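Local coordinates for hypothetical protein (Staphylococcus aureus subsp. aureus, PDB 1QYI) that is of unknown function but probably belongs to the haloacid dehalogenase-like hydrolases, a superfamily made up largely of phosphoryl-transfer enzymes, at residues Ile208-Ile213 and Val247-Leu252; Glu179-Glu183 and Glu195-Thr201; Cys18-Ser22 and Asn77-Leu81. All blocks are in the same frame, centred on the assembly; numbering follows the deposited sequence.

Contact 1 of 3, residues Ile208-Ile213 and Val247-Leu252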
loop_
_atom_site.group_PDB
_atom_site.type_symbol
_atom_site.label_atom_id
_atom_site.label_comp_id
_atom_site.label_asym_id
_atom_site.label_seq_id
_atom_site.Cartn_x
_atom_site.Cartn_y
_atom_site.Cartn_z
ATOM N N ILE A 208 -4.329 5.305 -9.890
ATOM C CA ILE A 208 -3.852 6.291 -8.932
ATOM C C ILE A 208 -4.756 7.495 -9.128
ATOM O O ILE A 208 -4.955 8.298 -8.221
ATOM C CB ILE A 208 -2.369 6.690 -9.201
ATOM C CG1 ILE A 208 -1.864 7.577 -8.071
ATOM C CG2 ILE A 208 -2.242 7.455 -10.527
ATOM C CD1 ILE A 208 -0.380 7.849 -8.155
ATOM N N TYR A 209 -5.316 7.596 -10.330
ATOM C CA TYR A 209 -6.225 8.679 -10.671
ATOM C C TYR A 209 -7.668 8.373 -10.261
ATOM O O TYR A 209 -8.524 9.243 -10.327
ATOM C CB TYR A 209 -6.160 8.948 -12.170
ATOM C CG TYR A 209 -4.817 9.418 -12.638
ATOM C CD1 TYR A 209 -4.404 10.732 -12.434
ATOM C CD2 TYR A 209 -3.974 8.560 -13.344
ATOM C CE1 TYR A 209 -3.184 11.182 -12.941
ATOM C CE2 TYR A 209 -2.755 8.997 -13.845
ATOM C CZ TYR A 209 -2.365 10.310 -13.647
ATOM O OH TYR A 209 -1.165 10.752 -14.180
ATOM N N GLN A 210 -7.938 7.141 -9.845
ATOM C CA GLN A 210 -9.291 6.782 -9.434
ATOM C C GLN A 210 -9.238 6.277 -8.009
ATOM O O GLN A 210 -9.841 5.258 -7.669
ATOM C CB GLN A 210 -9.870 5.691 -10.334
ATOM C CG GLN A 210 -9.531 5.881 -11.798
ATOM C CD GLN A 210 -10.327 4.978 -12.702
ATOM O OE1 GLN A 210 -10.015 4.842 -13.880
ATOM N NE2 GLN A 210 -11.376 4.366 -12.160
ATOM N N GLU A 211 -8.499 7.002 -7.179
ATOM C CA GLU A 211 -8.322 6.653 -5.779
ATOM C C GLU A 211 -9.655 6.793 -5.024
ATOM O O GLU A 211 -10.473 7.670 -5.315
ATOM C CB GLU A 211 -7.240 7.563 -5.179
ATOM C CG GLU A 211 -6.503 7.002 -3.966
ATOM C CD GLU A 211 -5.394 6.002 -4.322
ATOM O OE1 GLU A 211 -4.495 6.339 -5.117
ATOM O OE2 GLU A 211 -5.410 4.875 -3.793
ATOM N N ILE A 212 -9.867 5.893 -4.069
ATOM C CA ILE A 212 -11.072 5.866 -3.243
ATOM C C ILE A 212 -11.071 7.021 -2.227
ATOM O O ILE A 212 -10.233 7.082 -1.330
ATOM C CB ILE A 212 -11.192 4.520 -2.485
ATOM C CG1 ILE A 212 -10.026 3.594 -2.836
ATOM C CG2 ILE A 212 -12.468 3.819 -2.893
ATOM C CD1 ILE A 212 -8.612 4.110 -2.469
ATOM N N ILE A 213 -12.025 7.931 -2.372
ATOM C CA ILE A 213 -12.103 9.070 -1.483
ATOM C C ILE A 213 -12.815 8.692 -0.187
ATOM O O ILE A 213 -13.736 7.870 -0.192
ATOM C CB ILE A 213 -12.875 10.238 -2.137
ATOM C CG1 ILE A 213 -12.671 10.249 -3.659
ATOM C CG2 ILE A 213 -12.452 11.546 -1.493
ATOM C CD1 ILE A 213 -11.254 10.534 -4.127
ATOM N N VAL A 247 0.350 13.068 -7.287
ATOM C CA VAL A 247 -0.587 12.785 -8.364
ATOM C C VAL A 247 -2.039 12.715 -7.910
ATOM O O VAL A 247 -2.900 13.393 -8.471
ATOM C CB VAL A 247 -0.217 11.475 -9.084
ATOM C CG1 VAL A 247 -1.183 11.199 -10.222
ATOM C CG2 VAL A 247 1.206 11.569 -9.613
ATOM N N PRO A 248 -2.334 11.901 -6.885
ATOM C CA PRO A 248 -3.719 11.799 -6.412
ATOM C C PRO A 248 -4.271 13.157 -5.965
ATOM O O PRO A 248 -5.315 13.599 -6.442
ATOM C CB PRO A 248 -3.622 10.806 -5.255
ATOM C CG PRO A 248 -2.418 9.971 -5.617
ATOM C CD PRO A 248 -1.450 10.992 -6.137
ATOM N N PHE A 249 -3.559 13.816 -5.054
ATOM C CA PHE A 249 -3.988 15.117 -4.552
ATOM C C PHE A 249 -4.116 16.140 -5.670
ATOM O O PHE A 249 -5.007 16.993 -5.657
ATOM C CB PHE A 249 -3.020 15.632 -3.476
ATOM C CG PHE A 249 -3.362 15.170 -2.080
ATOM C CD1 PHE A 249 -3.518 13.818 -1.794
ATOM C CD2 PHE A 249 -3.521 16.088 -1.048
ATOM C CE1 PHE A 249 -3.828 13.388 -0.503
ATOM C CE2 PHE A 249 -3.831 15.663 0.248
ATOM C CZ PHE A 249 -3.983 14.307 0.513
ATOM N N GLU A 250 -3.217 16.043 -6.636
ATOM C CA GLU A 250 -3.199 16.928 -7.789
ATOM C C GLU A 250 -4.491 16.746 -8.588
ATOM O O GLU A 250 -5.251 17.694 -8.771
ATOM C CB GLU A 250 -1.961 16.589 -8.626
ATOM C CG GLU A 250 -2.047 16.914 -10.092
ATOM C CD GLU A 250 -2.474 18.327 -10.351
ATOM O OE1 GLU A 250 -1.868 19.244 -9.761
ATOM O OE2 GLU A 250 -3.416 18.517 -11.149
ATOM N N ASN A 251 -4.735 15.519 -9.040
ATOM C CA ASN A 251 -5.929 15.175 -9.811
ATOM C C ASN A 251 -7.220 15.553 -9.078
ATOM O O ASN A 251 -8.202 15.945 -9.707
ATOM C CB ASN A 251 -5.899 13.669 -10.136
ATOM C CG ASN A 251 -7.243 13.121 -10.623
ATOM O OD1 ASN A 251 -7.913 12.369 -9.913
ATOM N ND2 ASN A 251 -7.630 13.486 -11.839
ATOM N N LEU A 252 -7.205 15.460 -7.752
ATOM C CA LEU A 252 -8.385 15.768 -6.946
ATOM C C LEU A 252 -8.611 17.246 -6.662
ATOM O O LEU A 252 -9.728 17.653 -6.339
ATOM C CB LEU A 252 -8.320 15.009 -5.625
ATOM C CG LEU A 252 -8.352 13.485 -5.749
ATOM C CD1 LEU A 252 -7.944 12.866 -4.428
ATOM C CD2 LEU A 252 -9.744 13.036 -6.163
#
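Ile208 lies across the first turn of 247-252, fitting its extended arm against both Val247 and Pro248. Its CG1 sits opposite the backbone N (chi1 -173°) and CD1 continues the line, an extended chain that lays CG1 against the proline and CD1 against the valine: Ile208 CG1 meets Pro248 CG at 3.5 Å, while Ile208 CD1 reaches Val247 CB at 3.7 Å, the two branched chains crossing at about a right angle. The helix is kinked at Pro248, whose ring nitrogen has no hydrogen to offer the preceding turn; the ring carbons serve here as an apolar surface for the isoleucine. Ile208 and Pro248 are the buried part.

From them the close fit runs out through Val247 to Tyr209, which already stands at the solvent side with Asn251 and Ile213. Val247 CG1 comes in at a slant to lie 3.4 Å from Tyr209 CE1, and Ile208 CG2 rests 3.5 Å above one face of the Tyr209 ring, near the rim. Asn251 CB stands at the tyrosine edge, 4.0 Å from Tyr209 CD1, with the plane of its amide nearly perpendicular to the ring. Farther along, Ile213, exposed, and Leu252 meet tip to tip, Ile213 CD1 lying 3.6 Å from Leu252 CD2.

In the fold, the loop runs between helix 172-195 and helix 217-229, and helix 242-252 follows strand 233-237 of the parallel sheet. Tyr185 and Leu190 of helix 172-195 touch Ile208 and the Tyr209-Val247 pair respectively, while Arg17 of helix 16-31 bonds to the carbonyl of Gln210. The contact thus lies where the helical region meets the sheet-bearing one, consistent with a linker between cap and core in a HAD-type protein.

Contact 2 of 3, residues Glu179-Glu183 and Glu195-Thr201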
loop_
_atom_site.group_PDB
_atom_site.type_symbol
_atom_site.label_atom_id
_atom_site.label_comp_id
_atom_site.label_asym_id
_atom_site.label_seq_id
_atom_site.Cartn_x
_atom_site.Cartn_y
_atom_site.Cartn_z
ATOM N N GLU A 179 5.986 -5.592 -11.107
ATOM C CA GLU A 179 5.969 -4.624 -12.211
ATOM C C GLU A 179 4.561 -4.503 -12.774
ATOM O O GLU A 179 4.128 -3.419 -13.174
ATOM C CB GLU A 179 6.943 -5.026 -13.334
ATOM C CG GLU A 179 8.386 -5.079 -12.881
ATOM C CD GLU A 179 9.375 -5.261 -14.016
ATOM O OE1 GLU A 179 9.032 -5.867 -15.053
ATOM O OE2 GLU A 179 10.525 -4.815 -13.862
ATOM N N VAL A 180 3.846 -5.623 -12.781
ATOM C CA VAL A 180 2.485 -5.654 -13.296
ATOM C C VAL A 180 1.590 -4.807 -12.415
ATOM O O VAL A 180 0.695 -4.118 -12.902
ATOM C CB VAL A 180 1.914 -7.087 -13.324
ATOM C CG1 VAL A 180 0.530 -7.074 -13.941
ATOM C CG2 VAL A 180 2.841 -8.010 -14.101
ATOM N N TYR A 181 1.831 -4.863 -11.113
ATOM C CA TYR A 181 1.023 -4.092 -10.173
ATOM C C TYR A 181 1.274 -2.585 -10.319
ATOM O O TYR A 181 0.337 -1.767 -10.331
ATOM C CB TYR A 181 1.327 -4.546 -8.743
ATOM C CG TYR A 181 0.701 -3.688 -7.670
ATOM C CD1 TYR A 181 1.269 -2.460 -7.313
ATOM C CD2 TYR A 181 -0.444 -4.110 -6.987
ATOM C CE1 TYR A 181 0.725 -1.683 -6.308
ATOM C CE2 TYR A 181 -0.996 -3.337 -5.979
ATOM C CZ TYR A 181 -0.405 -2.125 -5.647
ATOM O OH TYR A 181 -0.940 -1.348 -4.650
ATOM N N GLN A 182 2.552 -2.234 -10.446
ATOM C CA GLN A 182 2.951 -0.842 -10.573
ATOM C C GLN A 182 2.374 -0.191 -11.827
ATOM O O GLN A 182 1.964 0.973 -11.795
ATOM C CB GLN A 182 4.485 -0.731 -10.540
ATOM C CG GLN A 182 5.082 -1.048 -9.168
ATOM C CD GLN A 182 4.709 -0.021 -8.106
ATOM O OE1 GLN A 182 5.338 1.030 -8.007
ATOM N NE2 GLN A 182 3.668 -0.313 -7.320
ATOM N N GLU A 183 2.325 -0.931 -12.931
ATOM C CA GLU A 183 1.770 -0.362 -14.151
ATOM C C GLU A 183 0.267 -0.200 -13.958
ATOM O O GLU A 183 -0.326 0.797 -14.369
ATOM C CB GLU A 183 2.062 -1.246 -15.363
ATOM C CG GLU A 183 2.534 -0.422 -16.534
ATOM C CD GLU A 183 2.710 -1.216 -17.810
ATOM O OE1 GLU A 183 3.479 -2.201 -17.802
ATOM O OE2 GLU A 183 2.083 -0.843 -18.824
ATOM N N GLU A 195 9.398 3.874 -12.306
ATOM C CA GLU A 195 10.113 2.609 -12.284
ATOM C C GLU A 195 11.334 2.584 -13.218
ATOM O O GLU A 195 12.227 1.746 -13.063
ATOM C CB GLU A 195 9.156 1.480 -12.651
ATOM C CG GLU A 195 8.018 1.288 -11.665
ATOM C CD GLU A 195 8.510 1.111 -10.251
ATOM O OE1 GLU A 195 9.642 0.627 -10.079
ATOM O OE2 GLU A 195 7.773 1.456 -9.305
ATOM N N LYS A 196 11.376 3.506 -14.177
ATOM C CA LYS A 196 12.491 3.585 -15.118
ATOM C C LYS A 196 12.557 2.328 -15.969
ATOM O O LYS A 196 13.638 1.823 -16.266
ATOM C CB LYS A 196 13.817 3.787 -14.370
ATOM C CG LYS A 196 14.166 5.251 -14.117
ATOM C CD LYS A 196 13.078 5.975 -13.337
ATOM C CE LYS A 196 13.363 7.478 -13.243
ATOM N NZ LYS A 196 13.217 8.205 -14.535
ATOM N N LYS A 197 11.379 1.839 -16.349
ATOM C CA LYS A 197 11.224 0.653 -17.175
ATOM C C LYS A 197 10.184 0.967 -18.229
ATOM O O LYS A 197 9.348 1.848 -18.029
ATOM C CB LYS A 197 10.740 -0.538 -16.340
ATOM C CG LYS A 197 11.684 -0.943 -15.238
ATOM C CD LYS A 197 11.080 -2.015 -14.370
ATOM C CE LYS A 197 12.043 -2.382 -13.262
ATOM N NZ LYS A 197 11.485 -3.383 -12.322
ATOM N N ILE A 198 10.258 0.241 -19.346
ATOM C CA ILE A 198 9.341 0.393 -20.470
ATOM C C ILE A 198 8.032 -0.298 -20.114
ATOM O O ILE A 198 8.028 -1.399 -19.551
ATOM C CB ILE A 198 9.949 -0.224 -21.778
ATOM C CG1 ILE A 198 11.137 0.620 -22.253
ATOM C CG2 ILE A 198 8.935 -0.234 -22.904
ATOM C CD1 ILE A 198 12.340 0.547 -21.345
ATOM N N ALA A 199 6.926 0.373 -20.428
ATOM C CA ALA A 199 5.593 -0.129 -20.140
ATOM C C ALA A 199 5.241 -1.335 -20.983
ATOM O O ALA A 199 5.605 -1.425 -22.159
ATOM C CB ALA A 199 4.570 0.963 -20.360
ATOM N N ARG A 200 4.521 -2.263 -20.369
ATOM C CA ARG A 200 4.105 -3.467 -21.058
ATOM C C ARG A 200 2.883 -3.196 -21.919
ATOM O O ARG A 200 2.778 -3.718 -23.022
ATOM C CB ARG A 200 3.791 -4.565 -20.045
ATOM C CG ARG A 200 5.010 -5.125 -19.376
ATOM C CD ARG A 200 4.726 -6.487 -18.780
ATOM N NE ARG A 200 5.977 -7.185 -18.485
ATOM C CZ ARG A 200 6.794 -6.865 -17.489
ATOM N NH1 ARG A 200 6.485 -5.867 -16.676
ATOM N NH2 ARG A 200 7.936 -7.518 -17.333
ATOM N N THR A 201 1.969 -2.372 -21.418
ATOM C CA THR A 201 0.736 -2.058 -22.140
ATOM C C THR A 201 0.671 -0.593 -22.579
ATOM O O THR A 201 1.619 0.172 -22.396
ATOM C CB THR A 201 -0.507 -2.344 -21.253
ATOM O OG1 THR A 201 -0.577 -1.385 -20.183
ATOM C CG2 THR A 201 -0.419 -3.746 -20.653
#
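Glu179 OE1 takes two bonds from one guanidinium: Arg200 NH1 and Arg200 NH2 each reach Glu179 OE1 at 3.0 Å. The grip is end-on and forked, both nitrogens converging on a single oxygen that lies almost in the guanidinium plane. Because both nitrogens share OE1, and the carboxylate and guanidinium planes are 48° apart, the pair is not the flat two-oxygen, two-nitrogen arrangement; NH2 comes in nearly in line with the C-O bond and NH1 from the anti side and out of the carboxylate plane. The remaining guanidinium nitrogen, Arg200 NE, is bridged to Glu112, which puts the arginine between two acids. Lys197 extends a straight chain across Glu179 at about a right angle and completes the salt-bridge network, although its very short approach to OE2 makes the exact place of that oxygen doubtful.

One helical turn on, Glu183 deals with backbone instead. Its first torsion lies off the usual staggered values (chi1 -135°), but the chain beyond CG is extended and carries the carboxylate to two successive amides of the loop. Arg200 N gives a hydrogen bond of 2.8 Å to Glu183 OE1, with an N-H...O angle of 165°, and Thr201 N gives one of 3.0 Å to the syn lone pair of Glu183 OE2. Ser188, farther along the same helix, bonds to OE2 as well, while Ala199 CB lies 3.4 Å from Glu183 OE2 and adds an apolar neighbour.

Two acids a turn apart therefore hold the chain as it doubles back alongside its own helix, 172-195: one by charge, the other by peptide N-H groups. With these donors around them, both buried carboxylates are probably ionised, and the bonds to consecutive amides should fix the course of the loop at Arg200 and Thr201.

Contact 3 of 3, residues Cys18-Ser22 and Asn77-Leu81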
loop_
_atom_site.group_PDB
_atom_site.type_symbol
_atom_site.label_atom_id
_atom_site.label_comp_id
_atom_site.label_asym_id
_atom_site.label_seq_id
_atom_site.Cartn_x
_atom_site.Cartn_y
_atom_site.Cartn_z
ATOM N N CYS A 18 -5.484 -0.301 -3.450
ATOM C CA CYS A 18 -4.274 -1.109 -3.429
ATOM C C CYS A 18 -4.678 -2.575 -3.489
ATOM O O CYS A 18 -4.166 -3.336 -4.318
ATOM C CB CYS A 18 -3.453 -0.845 -2.159
ATOM S SG CYS A 18 -2.515 0.719 -2.165
ATOM N N PHE A 19 -5.608 -2.965 -2.623
ATOM C CA PHE A 19 -6.087 -4.345 -2.584
ATOM C C PHE A 19 -6.754 -4.702 -3.923
ATOM O O PHE A 19 -6.700 -5.855 -4.369
ATOM C CB PHE A 19 -7.068 -4.523 -1.420
ATOM C CG PHE A 19 -6.566 -3.958 -0.112
ATOM C CD1 PHE A 19 -5.272 -4.232 0.336
ATOM C CD2 PHE A 19 -7.387 -3.155 0.675
ATOM C CE1 PHE A 19 -4.808 -3.717 1.541
ATOM C CE2 PHE A 19 -6.931 -2.635 1.882
ATOM C CZ PHE A 19 -5.636 -2.916 2.319
ATOM N N ASP A 20 -7.377 -3.707 -4.555
ATOM C CA ASP A 20 -8.016 -3.885 -5.854
ATOM C C ASP A 20 -6.918 -4.218 -6.864
ATOM O O ASP A 20 -6.924 -5.283 -7.477
ATOM C CB ASP A 20 -8.698 -2.590 -6.311
ATOM C CG ASP A 20 -10.106 -2.442 -5.794
ATOM O OD1 ASP A 20 -10.522 -3.182 -4.864
ATOM O OD2 ASP A 20 -10.800 -1.551 -6.328
ATOM N N VAL A 21 -5.976 -3.297 -7.038
ATOM C CA VAL A 21 -4.901 -3.525 -7.991
ATOM C C VAL A 21 -4.223 -4.850 -7.658
ATOM O O VAL A 21 -3.927 -5.640 -8.554
ATOM C CB VAL A 21 -3.872 -2.386 -7.990
ATOM C CG1 VAL A 21 -2.757 -2.697 -8.972
ATOM C CG2 VAL A 21 -4.562 -1.082 -8.380
ATOM N N SER A 22 -3.998 -5.113 -6.373
ATOM C CA SER A 22 -3.380 -6.367 -5.986
ATOM C C SER A 22 -4.179 -7.545 -6.578
ATOM O O SER A 22 -3.593 -8.488 -7.134
ATOM C CB SER A 22 -3.306 -6.475 -4.463
ATOM O OG SER A 22 -2.820 -7.757 -4.067
ATOM N N ASN A 77 1.433 -5.002 -0.320
ATOM C CA ASN A 77 0.588 -5.516 -1.398
ATOM C C ASN A 77 1.387 -6.355 -2.384
ATOM O O ASN A 77 0.886 -7.362 -2.879
ATOM C CB ASN A 77 -0.108 -4.374 -2.146
ATOM C CG ASN A 77 -1.082 -3.612 -1.272
ATOM O OD1 ASN A 77 -0.686 -2.792 -0.443
ATOM N ND2 ASN A 77 -2.367 -3.888 -1.448
ATOM N N TRP A 78 2.620 -5.937 -2.671
ATOM C CA TRP A 78 3.473 -6.680 -3.592
ATOM C C TRP A 78 3.619 -8.110 -3.071
ATOM O O TRP A 78 3.355 -9.077 -3.793
ATOM C CB TRP A 78 4.860 -6.027 -3.712
ATOM C CG TRP A 78 4.853 -4.625 -4.290
ATOM C CD1 TRP A 78 3.941 -4.101 -5.178
ATOM C CD2 TRP A 78 5.840 -3.600 -4.086
ATOM N NE1 TRP A 78 4.303 -2.829 -5.532
ATOM C CE2 TRP A 78 5.463 -2.490 -4.880
ATOM C CE3 TRP A 78 7.007 -3.507 -3.310
ATOM C CZ2 TRP A 78 6.216 -1.299 -4.927
ATOM C CZ3 TRP A 78 7.759 -2.322 -3.354
ATOM C CH2 TRP A 78 7.356 -1.233 -4.159
ATOM N N ASP A 79 4.015 -8.245 -1.807
ATOM C CA ASP A 79 4.182 -9.570 -1.225
ATOM C C ASP A 79 2.884 -10.381 -1.245
ATOM O O ASP A 79 2.889 -11.559 -1.616
ATOM C CB ASP A 79 4.705 -9.470 0.211
ATOM C CG ASP A 79 6.105 -8.879 0.287
ATOM O OD1 ASP A 79 7.013 -9.381 -0.411
ATOM O OD2 ASP A 79 6.299 -7.908 1.052
HETATM N N MSE A 80 1.779 -9.749 -0.860
HETATM C CA MSE A 80 0.489 -10.431 -0.831
HETATM C C MSE A 80 0.060 -11.016 -2.180
HETATM O O MSE A 80 -0.268 -12.199 -2.274
HETATM C CB MSE A 80 -0.603 -9.488 -0.323
HETATM C CG MSE A 80 -0.377 -8.974 1.079
HETATM SE SE MSE A 80 -1.926 -8.062 1.768
HETATM C CE MSE A 80 -2.356 -6.974 0.204
ATOM N N LEU A 81 0.054 -10.184 -3.217
ATOM C CA LEU A 81 -0.340 -10.638 -4.537
ATOM C C LEU A 81 0.626 -11.711 -5.037
ATOM O O LEU A 81 0.231 -12.617 -5.766
ATOM C CB LEU A 81 -0.385 -9.458 -5.508
ATOM C CG LEU A 81 0.918 -8.732 -5.840
ATOM C CD1 LEU A 81 1.676 -9.492 -6.928
ATOM C CD2 LEU A 81 0.592 -7.320 -6.340
#
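The ring of Phe19 and the amide of Asn77 are tilted only 26° from one another, yet this is no stack: Asn77 ND2 approaches obliquely, 3.4 Å from Phe19 CD1. At the ring edge, near its plane, is the methyl of Met80, a selenomethionine, with Met80 CE 4.0 Å from Phe19 CD1. These groups fill the seam between helix 16-31 and helix 77-93, two members of an all-helical region that follows the first strand of the sheet in sequence, the place of a C1-type cap in HAD proteins. The short segments run the same way, crossing at -36° with their axes 9.8 Å apart.

Asn77 ND2 is wedged between the helices, for it also comes within 3.3 Å of Cys18 CB. Leu66 of helix 64-71 covers both Phe19 and Met80, closing that side of the seam, and Phe60 of helix 49-60 touches Ser22. The segments draw together toward their C-terminal ends, where the CA atoms of Ser22 and Leu81 are 5.4 Å apart. There the hydroxyl of Ser22, swung opposite its backbone N (chi1 174°), is directed at the neighbouring helix, and Ser22 OG rests 3.3 Å from Leu81 CB.

Overall arrangement
Contacts 2 and 3 touch, through helix 172-195 packing on helices 16-31 and 77-93, their centres about 15 Å apart. Tyr181 joins them: its ring meets Trp78 edge-to-face, and Tyr181 CD2 lies 3.4 Å from both Val21 CG1 and Leu81 CD2. Contact 1 stands apart, its centre about 19 Å from that of contact 2 and 18 Å from that of contact 3, with nearest atoms about 8 and 5 Å away. Helix 172-195, which carries Glu179-Glu183, also packs on contact 1 through Tyr185 and Leu190. Contact 1 packs as well on the loop after strand 3-6, Phe249 touching Val8 and Phe12, where HAD proteins usually carry their aspartate motif.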